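Local coordinates for protein exonuclease mut-7 homolog (Aedes aegypti, PDB 7JW2) that probably trims the 3' ends of Argonaute-bound microRNAs as a magnesium-dependent 3'-5' exoribonuclease, of which this chain is the exonuclease domain, at residues 22-27 with 60-65; 133-138 with 201-206; 83-88 with 118-123. All blocks are in the same frame, centred on the assembly; numbering follows the deposited sequence.

Overall arrangement
From the N terminus, contact 1 comes first: residues 22-27 on helix 18-28 meet 60-65 on strand 61-65, closing a loop that holds strands 33-40 and 50-56. Contact 3 follows, bringing the end of helix 73-84 (83-88) against the turn before strand 122-124 (118-123). Contact 2 closes last and spans the longest separation, 133-138 with 201-206. The three loops run in series, none nested or crossed. Contacts 1 and 3 reach the same mixed sheet and touch through Leu25 and Val83, with centres about 18 Å apart. Contact 2 lies among helices, its centre about 34 Å from that of contact 1.

Contact 1 of 3, residues 22-27 with 60-65; sequences YAMLSD and DVYMID
Tyr62 is held at both ends of its side chain by helix 22-27. Its OH donates a hydrogen bond to Asp27 OD2 at 2.6 Å, and Asp27 OD2 accepts with its anti lone pair, the one turned away from OD1. Asp27 OD2 lies at the ring edge, in the ring plane, while the carboxylate plane is turned 64° from it, so the two flat groups meet without stacking. Nearer the backbone, Met24 covers one ring face: its CG stands 3.8 Å from the ring centroid, close to the ring normal, a CH-pi contact displaced toward the rim at Tyr62 CG. The sulfur continues past the ring in an oblique Met-aromatic contact, with Met24 SD 4.8 Å from the Tyr62 ring centroid. With its CG anti to the backbone N (chi1 170°), the Met24 chain runs out over the ring, and its bend at chi3 brings CE to 3.9 Å from Ile64 CD1.

A second layer fixes the polar end. Asp27 OD2 and Asp60 OD1 lie 4.0 Å apart, a pairing of like charges that one water bridges by donating to each at 2.7 Å. Asp27 OD1 accepts a hydrogen bond from Gln31 NE2, while Asp60 OD2 takes hydrogen bonds from His11 and His13, which would be expected to ease the repulsion. His13 also stacks on the Tyr62 ring.

The axes of 22-27 and 61-65 approach to 10.2 Å, with N-to-C directions 141° apart, placing helix 18-28 over the sheet of this RNase H-like exonuclease domain. Met24 and Ile64 both rest on Leu55 of strand 50-56, Ile64 also reaches Leu79 of helix 73-84, and Tyr22, Ala23, Leu25 and Ser26 pack against the second subunit.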
loop_
_atom_site.group_PDB
_atom_site.type_symbol
_atom_site.label_atom_id
_atom_site.label_comp_id
_atom_site.label_asym_id
_atom_site.label_seq_id
_atom_site.Cartn_x
_atom_site.Cartn_y
_atom_site.Cartn_z
ATOM N N TYR A 22 0.222 -3.467 2.681
ATOM C CA TYR A 22 -0.211 -2.445 1.730
ATOM C C TYR A 22 -1.700 -2.554 1.431
ATOM O O TYR A 22 -2.342 -1.536 1.155
ATOM C CB TYR A 22 0.641 -2.513 0.453
ATOM C CG TYR A 22 1.987 -1.886 0.720
ATOM C CD1 TYR A 22 2.097 -0.520 0.923
ATOM C CD2 TYR A 22 3.133 -2.650 0.821
ATOM C CE1 TYR A 22 3.315 0.076 1.200
ATOM C CE2 TYR A 22 4.363 -2.062 1.092
ATOM C CZ TYR A 22 4.442 -0.704 1.290
ATOM O OH TYR A 22 5.657 -0.117 1.569
ATOM N N ALA A 23 -2.282 -3.756 1.498
ATOM C CA ALA A 23 -3.734 -3.863 1.375
ATOM C C ALA A 23 -4.425 -3.171 2.545
ATOM O O ALA A 23 -5.432 -2.464 2.365
ATOM C CB ALA A 23 -4.154 -5.332 1.295
ATOM N N MET A 24 -3.879 -3.337 3.750
ATOM C CA MET A 24 -4.377 -2.601 4.912
ATOM C C MET A 24 -4.261 -1.094 4.698
ATOM O O MET A 24 -5.214 -0.343 4.951
ATOM C CB MET A 24 -3.601 -3.030 6.161
ATOM C CG MET A 24 -3.875 -2.140 7.369
ATOM S SD MET A 24 -2.675 -2.460 8.688
ATOM C CE MET A 24 -1.257 -1.542 8.041
ATOM N N LEU A 25 -3.090 -0.628 4.255
ATOM C CA LEU A 25 -2.884 0.804 4.053
ATOM C C LEU A 25 -3.874 1.354 3.038
ATOM O O LEU A 25 -4.376 2.471 3.188
ATOM C CB LEU A 25 -1.449 1.080 3.599
ATOM C CG LEU A 25 -0.992 2.538 3.736
ATOM C CD1 LEU A 25 -1.062 2.945 5.212
ATOM C CD2 LEU A 25 0.426 2.723 3.216
ATOM N N SER A 26 -4.178 0.576 2.001
ATOM C CA SER A 26 -5.144 1.007 0.996
ATOM C C SER A 26 -6.496 1.328 1.622
ATOM O O SER A 26 -7.132 2.329 1.264
ATOM C CB SER A 26 -5.293 -0.080 -0.067
ATOM O OG SER A 26 -6.333 0.239 -0.971
ATOM N N ASP A 27 -6.952 0.490 2.555
ATOM C CA ASP A 27 -8.209 0.747 3.253
ATOM C C ASP A 27 -8.068 1.930 4.203
ATOM O O ASP A 27 -8.862 2.880 4.156
ATOM C CB ASP A 27 -8.634 -0.521 4.004
ATOM C CG ASP A 27 -9.881 -0.328 4.857
ATOM O OD1 ASP A 27 -10.629 0.652 4.649
ATOM O OD2 ASP A 27 -10.125 -1.179 5.741
ATOM N N ASP A 60 -13.578 -3.387 9.765
ATOM C CA ASP A 60 -12.460 -4.320 9.704
ATOM C C ASP A 60 -11.517 -4.047 10.863
ATOM O O ASP A 60 -11.365 -2.905 11.303
ATOM C CB ASP A 60 -11.663 -4.199 8.386
ATOM C CG ASP A 60 -12.473 -4.591 7.158
ATOM O OD1 ASP A 60 -13.133 -3.709 6.557
ATOM O OD2 ASP A 60 -12.428 -5.782 6.785
ATOM N N VAL A 61 -10.840 -5.095 11.325
ATOM C CA VAL A 61 -9.745 -4.940 12.272
ATOM C C VAL A 61 -8.500 -5.565 11.668
ATOM O O VAL A 61 -8.546 -6.701 11.181
ATOM C CB VAL A 61 -10.058 -5.576 13.636
ATOM C CG1 VAL A 61 -8.906 -5.316 14.587
ATOM C CG2 VAL A 61 -11.349 -4.997 14.203
ATOM N N TYR A 62 -7.404 -4.811 11.678
ATOM C CA TYR A 62 -6.110 -5.274 11.198
ATOM C C TYR A 62 -5.159 -5.443 12.371
ATOM O O TYR A 62 -5.065 -4.573 13.237
ATOM C CB TYR A 62 -5.527 -4.275 10.199
ATOM C CG TYR A 62 -6.404 -4.038 8.997
ATOM C CD1 TYR A 62 -7.333 -3.000 8.978
ATOM C CD2 TYR A 62 -6.313 -4.846 7.875
ATOM C CE1 TYR A 62 -8.131 -2.778 7.871
ATOM C CE2 TYR A 62 -7.113 -4.630 6.772
ATOM C CZ TYR A 62 -8.022 -3.599 6.782
ATOM O OH TYR A 62 -8.823 -3.379 5.683
ATOM N N MET A 63 -4.430 -6.548 12.390
ATOM C CA MET A 63 -3.463 -6.802 13.451
ATOM C C MET A 63 -2.106 -6.989 12.798
ATOM O O MET A 63 -1.866 -8.031 12.176
ATOM C CB MET A 63 -3.866 -8.024 14.268
ATOM C CG MET A 63 -5.213 -7.799 14.925
ATOM S SD MET A 63 -5.746 -9.170 15.952
ATOM C CE MET A 63 -6.121 -10.392 14.727
ATOM N N ILE A 64 -1.240 -5.978 12.907
ATOM C CA ILE A 64 0.093 -6.058 12.312
ATOM C C ILE A 64 0.971 -6.922 13.208
ATOM O O ILE A 64 1.226 -6.563 14.366
ATOM C CB ILE A 64 0.724 -4.670 12.129
ATOM C CG1 ILE A 64 -0.198 -3.718 11.357
ATOM C CG2 ILE A 64 2.114 -4.806 11.443
ATOM C CD1 ILE A 64 0.238 -2.269 11.521
ATOM N N ASP A 65 1.449 -8.051 12.666
ATOM C CA ASP A 65 2.355 -8.944 13.393
ATOM C C ASP A 65 3.765 -8.413 13.190
ATOM O O ASP A 65 4.388 -8.637 12.144
ATOM C CB ASP A 65 2.224 -10.384 12.915
ATOM C CG ASP A 65 3.026 -11.339 13.767
ATOM O OD1 ASP A 65 4.012 -10.892 14.376
ATOM O OD2 ASP A 65 2.646 -12.519 13.838
HETATM O O HOH W 1 -12.611 -1.053 6.798
#

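Contact 2 of 3, residues 133-138 with 201-206; sequences ERFDSF and KQLTHI
Apolar contacts come first: Ile206 packs against Phe135, Ser137 and Phe138 of the turn 135-138, and Leu203 against its two rings. Ile206 CD1 lies 4.1 Å from Phe135 CB and 4.0 Å from Phe138 CB, meeting the latter residue near the plane of its ring, at the edge. Its other branch, CG2, packs 3.9 Å from Ser137 CB. Ile206 CG1 sits between the backbone N and the carbonyl carbon (chi1 60°), an arrangement that sends its two branches to different residues of the turn. Leu203 CD2 touches both aromatic rings obliquely, 4.1 Å from Phe135 CE2 and 3.9 Å from Phe138 CD2.

The aromatic interaction is a CH-pi contact. Gln202 CG stands over one face of the Phe138 ring, 3.6 Å from its centroid and 22° off the normal, nearest to the CE2 side. The bend at chi2 carries OE1 toward the backbone, near Phe138 CA and Ser137 O, and the amide plane is turned 89° from the ring plane.

Polar links use the amide oxygen. Gln202 OE1 accepts from the backbone N of Arg139 and, at 2.8 Å, from a water that also reaches Ser137 O through a weak bond. The turn is itself closed by Phe138 N to Phe135 O at 3.0 Å, a type I beta turn.

Ile206 is the first residue to leave the long helix 179-205, so the contact ties that helix end to the loop after helix 125-132. Val132 of the latter helix meets Phe138 and Leu203, Phe140 packs edge-to-face with Phe138, and Leu203 continues onto Pro210 and Ile213 of helix 210-217.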
loop_
_atom_site.group_PDB
_atom_site.type_symbol
_atom_site.label_atom_id
_atom_site.label_comp_id
_atom_site.label_asym_id
_atom_site.label_seq_id
_atom_site.Cartn_x
_atom_site.Cartn_y
_atom_site.Cartn_z
ATOM N N GLU A 133 -17.320 13.546 32.598
ATOM C CA GLU A 133 -17.633 13.317 34.009
ATOM C C GLU A 133 -18.114 14.584 34.693
ATOM O O GLU A 133 -18.864 14.522 35.674
ATOM C CB GLU A 133 -16.389 12.813 34.743
ATOM C CG GLU A 133 -16.340 11.347 35.035
ATOM C CD GLU A 133 -15.234 11.014 36.016
ATOM O OE1 GLU A 133 -15.385 10.041 36.779
ATOM O OE2 GLU A 133 -14.212 11.738 36.029
ATOM N N ARG A 134 -17.669 15.734 34.210
ATOM C CA ARG A 134 -17.946 17.012 34.842
ATOM C C ARG A 134 -19.307 17.583 34.477
ATOM O O ARG A 134 -19.780 18.496 35.160
ATOM C CB ARG A 134 -16.843 17.994 34.479
ATOM C CG ARG A 134 -15.525 17.662 35.168
ATOM C CD ARG A 134 -14.382 18.520 34.669
ATOM N NE ARG A 134 -13.412 17.740 33.903
ATOM C CZ ARG A 134 -12.094 17.821 34.061
ATOM N NH1 ARG A 134 -11.583 18.642 34.968
ATOM N NH2 ARG A 134 -11.286 17.076 33.314
ATOM N N PHE A 135 -19.949 17.085 33.427
ATOM C CA PHE A 135 -21.319 17.482 33.125
ATOM C C PHE A 135 -22.260 16.761 34.084
ATOM O O PHE A 135 -22.358 15.530 34.053
ATOM C CB PHE A 135 -21.663 17.165 31.672
ATOM C CG PHE A 135 -20.770 17.856 30.676
ATOM C CD1 PHE A 135 -20.676 19.237 30.651
ATOM C CD2 PHE A 135 -20.019 17.124 29.766
ATOM C CE1 PHE A 135 -19.854 19.880 29.737
ATOM C CE2 PHE A 135 -19.195 17.759 28.846
ATOM C CZ PHE A 135 -19.112 19.140 28.836
ATOM N N ASP A 136 -22.947 17.526 34.942
ATOM C CA ASP A 136 -23.799 16.918 35.962
ATOM C C ASP A 136 -24.891 16.052 35.350
ATOM O O ASP A 136 -25.290 15.044 35.946
ATOM C CB ASP A 136 -24.418 18.004 36.841
ATOM C CG ASP A 136 -23.560 18.338 38.041
ATOM O OD1 ASP A 136 -23.239 17.413 38.818
ATOM O OD2 ASP A 136 -23.204 19.525 38.206
ATOM N N SER A 137 -25.374 16.417 34.163
ATOM C CA SER A 137 -26.440 15.675 33.506
ATOM C C SER A 137 -25.951 14.404 32.824
ATOM O O SER A 137 -26.773 13.544 32.491
ATOM C CB SER A 137 -27.128 16.560 32.467
ATOM O OG SER A 137 -28.153 17.347 33.054
ATOM N N PHE A 138 -24.649 14.269 32.596
ATOM C CA PHE A 138 -24.147 13.167 31.786
ATOM C C PHE A 138 -24.276 11.841 32.525
ATOM O O PHE A 138 -23.805 11.699 33.658
ATOM C CB PHE A 138 -22.688 13.412 31.406
ATOM C CG PHE A 138 -22.115 12.364 30.485
ATOM C CD1 PHE A 138 -21.647 11.153 30.980
ATOM C CD2 PHE A 138 -22.038 12.598 29.120
ATOM C CE1 PHE A 138 -21.133 10.201 30.133
ATOM C CE2 PHE A 138 -21.510 11.643 28.265
ATOM C CZ PHE A 138 -21.060 10.448 28.769
ATOM N N LYS A 201 -23.374 9.682 21.709
ATOM C CA LYS A 201 -24.831 9.637 21.794
ATOM C C LYS A 201 -25.332 10.282 23.078
ATOM O O LYS A 201 -26.346 10.994 23.071
ATOM C CB LYS A 201 -25.320 8.192 21.692
ATOM C CG LYS A 201 -25.359 7.654 20.277
ATOM C CD LYS A 201 -25.631 6.158 20.257
ATOM C CE LYS A 201 -25.704 5.618 18.830
ATOM N NZ LYS A 201 -24.963 6.462 17.849
ATOM N N GLN A 202 -24.631 10.065 24.193
ATOM C CA GLN A 202 -25.099 10.638 25.449
ATOM C C GLN A 202 -24.842 12.142 25.526
ATOM O O GLN A 202 -25.652 12.873 26.109
ATOM C CB GLN A 202 -24.459 9.897 26.628
ATOM C CG GLN A 202 -24.652 10.552 27.990
ATOM C CD GLN A 202 -26.092 10.597 28.466
ATOM O OE1 GLN A 202 -26.410 11.354 29.378
ATOM N NE2 GLN A 202 -26.959 9.777 27.871
ATOM N N LEU A 203 -23.755 12.634 24.927
ATOM C CA LEU A 203 -23.549 14.080 24.856
ATOM C C LEU A 203 -24.653 14.750 24.051
ATOM O O LEU A 203 -25.172 15.804 24.447
ATOM C CB LEU A 203 -22.183 14.390 24.247
ATOM C CG LEU A 203 -20.993 14.143 25.168
ATOM C CD1 LEU A 203 -19.698 14.239 24.346
ATOM C CD2 LEU A 203 -20.972 15.102 26.349
ATOM N N THR A 204 -25.034 14.146 22.921
ATOM C CA THR A 204 -26.157 14.661 22.145
ATOM C C THR A 204 -27.444 14.625 22.966
ATOM O O THR A 204 -28.267 15.551 22.894
ATOM C CB THR A 204 -26.307 13.848 20.857
ATOM O OG1 THR A 204 -25.115 13.977 20.060
ATOM C CG2 THR A 204 -27.494 14.341 20.037
ATOM N N HIS A 205 -27.613 13.587 23.792
ATOM C CA HIS A 205 -28.829 13.450 24.592
ATOM C C HIS A 205 -28.987 14.600 25.577
ATOM O O HIS A 205 -30.109 15.057 25.830
ATOM C CB HIS A 205 -28.824 12.111 25.329
ATOM C CG HIS A 205 -30.062 11.860 26.133
ATOM N ND1 HIS A 205 -31.255 11.477 25.557
ATOM C CD2 HIS A 205 -30.294 11.939 27.463
ATOM C CE1 HIS A 205 -32.168 11.330 26.500
ATOM N NE2 HIS A 205 -31.612 11.608 27.666
ATOM N N ILE A 206 -27.885 15.090 26.142
ATOM C CA ILE A 206 -27.948 16.196 27.092
ATOM C C ILE A 206 -27.675 17.523 26.390
ATOM O O ILE A 206 -27.212 18.483 27.016
ATOM C CB ILE A 206 -26.984 15.986 28.272
ATOM C CG1 ILE A 206 -25.528 15.874 27.807
ATOM C CG2 ILE A 206 -27.381 14.748 29.072
ATOM C CD1 ILE A 206 -24.530 15.981 28.961
HETATM O O HOH W 2 -28.872 11.787 30.562
#

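Contact 3 of 3, residues 83-88 with 118-123; sequences VFNRDD and STSAIL
Ser120 presses its side chain against the exit of helix 73-84. Its CB lies 3.3 Å from Phe84 O, and the same methylene is 4.1 Å from Asn85 CA. With chi1 at -60°, OG is anti to the carbonyl carbon and continues alongside Asn85, where it stands 3.8 Å from Asn85 OD1, too far for a bond. Instead OG is hydrogen-bonded to Met113 O and accepts from a water at 2.8 Å, which also reaches Asn85 O weakly. Asn85 OD1 and ND2 are taken up by Met113 N and Asn111 O, so the loop at 111-113 fixes both side chains.

The backbone shape behind this is a type I' beta turn from Thr119 to Ile122, closed by Ile122 N to Thr119 O at 2.8 Å and leading into strand 122-124, an outermost strand of this chain's sheet. Two ST turns brace it: Ser118 OG accepts from Ser120 N, and Thr119 OG1 from Ala121 N.

Two acceptors, Arg86 O and Ser120 O, lie 3.2 Å apart. Phe84 O also nears Ser120 O, but Lys91 NZ donates to both, which probably offsets their repulsion. The solvent-exposed Asp87 brings OD2 to 3.4 Å from Ser120 CA, and Ala121 CB packs 3.7 Å from Asp87 O. Arg86 turns away and grips Asp88 side-on through NE and NH2, the latter bond nearly straight at 170°.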
loop_
_atom_site.group_PDB
_atom_site.type_symbol
_atom_site.label_atom_id
_atom_site.label_comp_id
_atom_site.label_asym_id
_atom_site.label_seq_id
_atom_site.Cartn_x
_atom_site.Cartn_y
_atom_site.Cartn_z
ATOM N N VAL A 83 -1.739 7.585 7.979
ATOM C CA VAL A 83 -2.759 7.310 8.990
ATOM C C VAL A 83 -2.535 8.165 10.235
ATOM O O VAL A 83 -3.404 8.954 10.619
ATOM C CB VAL A 83 -2.792 5.811 9.354
ATOM C CG1 VAL A 83 -3.764 5.547 10.505
ATOM C CG2 VAL A 83 -3.171 4.976 8.127
ATOM N N PHE A 84 -1.382 8.021 10.892
ATOM C CA PHE A 84 -1.267 8.563 12.244
ATOM C C PHE A 84 -1.005 10.061 12.270
ATOM O O PHE A 84 -1.608 10.778 13.083
ATOM C CB PHE A 84 -0.189 7.815 13.016
ATOM C CG PHE A 84 -0.662 6.516 13.541
ATOM C CD1 PHE A 84 -0.751 5.416 12.702
ATOM C CD2 PHE A 84 -1.095 6.401 14.852
ATOM C CE1 PHE A 84 -1.218 4.204 13.173
ATOM C CE2 PHE A 84 -1.561 5.197 15.335
ATOM C CZ PHE A 84 -1.629 4.091 14.496
ATOM N N ASN A 85 -0.120 10.557 11.413
ATOM C CA ASN A 85 0.259 11.971 11.436
ATOM C C ASN A 85 -0.571 12.806 10.484
ATOM O O ASN A 85 -0.050 13.676 9.777
ATOM C CB ASN A 85 1.745 12.106 11.121
ATOM C CG ASN A 85 2.617 11.485 12.184
ATOM O OD1 ASN A 85 2.215 11.368 13.344
ATOM N ND2 ASN A 85 3.817 11.079 11.796
ATOM N N ARG A 86 -1.864 12.530 10.425
ATOM C CA ARG A 86 -2.802 13.258 9.587
ATOM C C ARG A 86 -3.848 13.915 10.470
ATOM O O ARG A 86 -4.497 13.240 11.276
ATOM C CB ARG A 86 -3.480 12.322 8.601
ATOM C CG ARG A 86 -2.600 11.866 7.489
ATOM C CD ARG A 86 -3.359 10.912 6.620
ATOM N NE ARG A 86 -4.554 11.530 6.048
ATOM C CZ ARG A 86 -5.443 10.857 5.332
ATOM N NH1 ARG A 86 -5.270 9.557 5.129
ATOM N NH2 ARG A 86 -6.505 11.474 4.828
ATOM N N ASP A 87 -4.030 15.223 10.305
ATOM C CA ASP A 87 -5.031 15.924 11.094
ATOM C C ASP A 87 -6.457 15.647 10.627
ATOM O O ASP A 87 -7.397 15.984 11.357
ATOM C CB ASP A 87 -4.768 17.432 11.056
ATOM C CG ASP A 87 -3.590 17.848 11.927
ATOM O OD1 ASP A 87 -3.052 18.959 11.713
ATOM O OD2 ASP A 87 -3.203 17.074 12.827
ATOM N N ASP A 88 -6.646 15.046 9.450
ATOM C CA ASP A 88 -7.977 14.810 8.901
ATOM C C ASP A 88 -8.484 13.394 9.156
ATOM O O ASP A 88 -9.522 13.008 8.608
ATOM C CB ASP A 88 -8.016 15.143 7.391
ATOM C CG ASP A 88 -7.005 14.345 6.566
ATOM O OD1 ASP A 88 -6.014 13.855 7.142
ATOM O OD2 ASP A 88 -7.191 14.215 5.330
ATOM N N SER A 118 0.646 19.538 18.307
ATOM C CA SER A 118 -0.306 18.809 17.480
ATOM C C SER A 118 -0.591 17.444 18.083
ATOM O O SER A 118 0.332 16.662 18.337
ATOM C CB SER A 118 0.206 18.641 16.049
ATOM O OG SER A 118 -0.806 18.073 15.231
ATOM N N THR A 119 -1.874 17.165 18.299
ATOM C CA THR A 119 -2.345 15.840 18.668
ATOM C C THR A 119 -2.374 14.887 17.486
ATOM O O THR A 119 -2.637 13.693 17.680
ATOM C CB THR A 119 -3.755 15.940 19.249
ATOM O OG1 THR A 119 -4.619 16.526 18.264
ATOM C CG2 THR A 119 -3.752 16.806 20.492
ATOM N N SER A 120 -2.154 15.395 16.272
ATOM C CA SER A 120 -2.371 14.629 15.046
ATOM C C SER A 120 -3.759 14.004 15.035
ATOM O O SER A 120 -3.965 12.933 14.461
ATOM C CB SER A 120 -1.294 13.562 14.857
ATOM O OG SER A 120 -0.007 14.150 14.771
ATOM N N ALA A 121 -4.715 14.667 15.690
ATOM C CA ALA A 121 -6.082 14.175 15.806
ATOM C C ALA A 121 -6.146 12.811 16.502
ATOM O O ALA A 121 -7.019 11.995 16.197
ATOM C CB ALA A 121 -6.762 14.119 14.434
ATOM N N ILE A 122 -5.228 12.555 17.428
ATOM C CA ILE A 122 -5.288 11.365 18.273
ATOM C C ILE A 122 -6.030 11.730 19.555
ATOM O O ILE A 122 -5.563 12.563 20.339
ATOM C CB ILE A 122 -3.885 10.817 18.581
ATOM C CG1 ILE A 122 -3.167 10.369 17.299
ATOM C CG2 ILE A 122 -3.960 9.642 19.565
ATOM C CD1 ILE A 122 -1.656 10.257 17.475
ATOM N N LEU A 123 -7.164 11.078 19.787
ATOM C CA LEU A 123 -7.979 11.327 20.968
ATOM C C LEU A 123 -7.730 10.252 22.018
ATOM O O LEU A 123 -7.954 9.062 21.765
ATOM C CB LEU A 123 -9.458 11.360 20.613
ATOM C CG LEU A 123 -10.354 11.537 21.848
ATOM C CD1 LEU A 123 -10.173 12.932 22.447
ATOM C CD2 LEU A 123 -11.806 11.283 21.492
HETATM O O HOH W 3 0.473 15.583 12.407
#